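Local coordinates for protein 3,4-dihydroxy-2-butanone 4-phosphate synthase (PDB 6MNZ) that probably converts D-ribulose 5-phosphate to formate and 3,4-dihydroxy-2-butanone 4-phosphate, a step of riboflavin biosynthesis that uses magnesium or manganese, at residues A318-S321 with H322-Q325. Residues are numbered along the deposited sequence; the frame is centred on the assembly and turned at random.
Sequences AALS and HQYQ
Leu320 lays its branched end over one face of the ring of Tyr324, four residues later in the first turns of helix 320-336. From CB the leucine chain runs with CG anti to the backbone N (chi1 -158°), which brings its end back over the tyrosine. There CG makes a CH-pi contact 4.2 Å from the centroid of the Tyr324 ring, 25° off the normal. Beyond it the branches part: CD2 rests 3.8 Å from Tyr324 OH, whereas CD1 lies near CE1 and CZ of the ring and comes close to Gln323 OE1. A forked aliphatic residue suits this place because CG and both methyls can lie against the flat aromatic surface. Leu320 O sits over a ring face as well, 3.5 Å from Tyr324 CG, while accepting the backbone hydrogen bond of Tyr324 N (3.1 Å). Ala319 is the N-cap; its O receives Gln323 N at 3.0 Å, and its small methyl meets His322 CB. Gln323, extended beyond CG, reaches back until NE2 is 3.1 Å from Ala318 O. Asp24 and Asp26 accept hydrogen bonds from the backbone N atoms of Ser321 and Ala319, respectively, and negative carboxylates at a helix N-terminus should favour its dipole. Ser321 is buried against Ala193 and Ile196 of helix 192-202 and Ala141, a predicted substrate-binding residue; its hydroxyl is hydrogen-bonded, so a small polar residue fits there. Backbone bonds thus set the first turn, and apolar and CH-pi contact packs the leucine against the tyrosine.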
loop_
_atom_site.group_PDB
_atom_site.type_symbol
_atom_site.label_atom_id
_atom_site.label_comp_id
_atom_site.label_asym_id
_atom_site.label_seq_id
_atom_site.Cartn_x
_atom_site.Cartn_y
_atom_site.Cartn_z
ATOM N N ALA A 318 -10.644 -20.334 4.608
ATOM C CA ALA A 318 -11.504 -20.291 3.431
ATOM C C ALA A 318 -11.161 -19.084 2.563
ATOM O O ALA A 318 -10.423 -19.203 1.583
ATOM C CB ALA A 318 -12.969 -20.253 3.845
ATOM N N ALA A 319 -11.675 -17.916 2.942
ATOM C CA ALA A 319 -11.746 -16.766 2.046
ATOM C C ALA A 319 -12.299 -17.184 0.683
ATOM O O ALA A 319 -11.611 -17.145 -0.340
ATOM C CB ALA A 319 -10.376 -16.100 1.906
ATOM N N LEU A 320 -13.486 -17.795 0.732
ATOM C CA LEU A 320 -14.049 -18.426 -0.456
ATOM C C LEU A 320 -14.227 -17.424 -1.587
ATOM O O LEU A 320 -14.087 -17.783 -2.762
ATOM C CB LEU A 320 -15.389 -19.074 -0.109
ATOM C CG LEU A 320 -15.898 -20.193 -1.017
ATOM C CD1 LEU A 320 -14.859 -21.284 -1.198
ATOM C CD2 LEU A 320 -17.188 -20.769 -0.441
ATOM N N SER A 321 -14.539 -16.171 -1.256
ATOM C CA SER A 321 -14.532 -15.115 -2.262
ATOM C C SER A 321 -13.179 -15.035 -2.959
ATOM O O SER A 321 -13.104 -15.024 -4.192
ATOM C CB SER A 321 -14.881 -13.779 -1.609
ATOM O OG SER A 321 -16.221 -13.782 -1.156
ATOM N N HIS A 322 -12.099 -14.955 -2.180
ATOM C CA HIS A 322 -10.768 -14.850 -2.765
ATOM C C HIS A 322 -10.404 -16.076 -3.590
ATOM O O HIS A 322 -9.557 -15.977 -4.483
ATOM C CB HIS A 322 -9.731 -14.638 -1.663
ATOM C CG HIS A 322 -8.339 -14.440 -2.174
ATOM N ND1 HIS A 322 -7.511 -15.493 -2.502
ATOM C CD2 HIS A 322 -7.659 -13.314 -2.496
ATOM C CE1 HIS A 322 -6.340 -15.021 -2.894
ATOM N NE2 HIS A 322 -6.419 -13.704 -2.942
ATOM N N GLN A 323 -11.037 -17.221 -3.332
ATOM C CA GLN A 323 -10.789 -18.409 -4.141
ATOM C C GLN A 323 -11.471 -18.301 -5.500
ATOM O O GLN A 323 -10.829 -18.480 -6.540
ATOM C CB GLN A 323 -11.267 -19.657 -3.399
ATOM C CG GLN A 323 -10.444 -20.006 -2.168
ATOM C CD GLN A 323 -10.933 -21.268 -1.480
ATOM O OE1 GLN A 323 -11.858 -21.927 -1.954
ATOM N NE2 GLN A 323 -10.290 -21.629 -0.377
ATOM N N TYR A 324 -12.765 -17.971 -5.509
ATOM C CA TYR A 324 -13.485 -17.832 -6.768
ATOM C C TYR A 324 -12.958 -16.660 -7.586
ATOM O O TYR A 324 -13.023 -16.688 -8.820
ATOM C CB TYR A 324 -14.980 -17.647 -6.509
ATOM C CG TYR A 324 -15.643 -18.792 -5.775
ATOM C CD1 TYR A 324 -15.010 -20.021 -5.642
ATOM C CD2 TYR A 324 -16.967 -18.697 -5.373
ATOM C CE1 TYR A 324 -15.642 -21.086 -5.032
ATOM C CE2 TYR A 324 -17.622 -19.769 -4.809
ATOM C CZ TYR A 324 -16.952 -20.957 -4.625
ATOM O OH TYR A 324 -17.597 -22.022 -4.041
ATOM N N GLN A 325 -12.494 -15.604 -6.918
ATOM C CA GLN A 325 -11.708 -14.584 -7.599
ATOM C C GLN A 325 -10.485 -15.200 -8.267
ATOM O O GLN A 325 -10.222 -14.959 -9.451
ATOM C CB GLN A 325 -11.294 -13.498 -6.607
ATOM C CG GLN A 325 -12.442 -12.617 -6.145
ATOM C CD GLN A 325 -12.079 -11.768 -4.944
ATOM O OE1 GLN A 325 -10.963 -11.843 -4.431
ATOM N NE2 GLN A 325 -12.992 -10.890 -4.545
#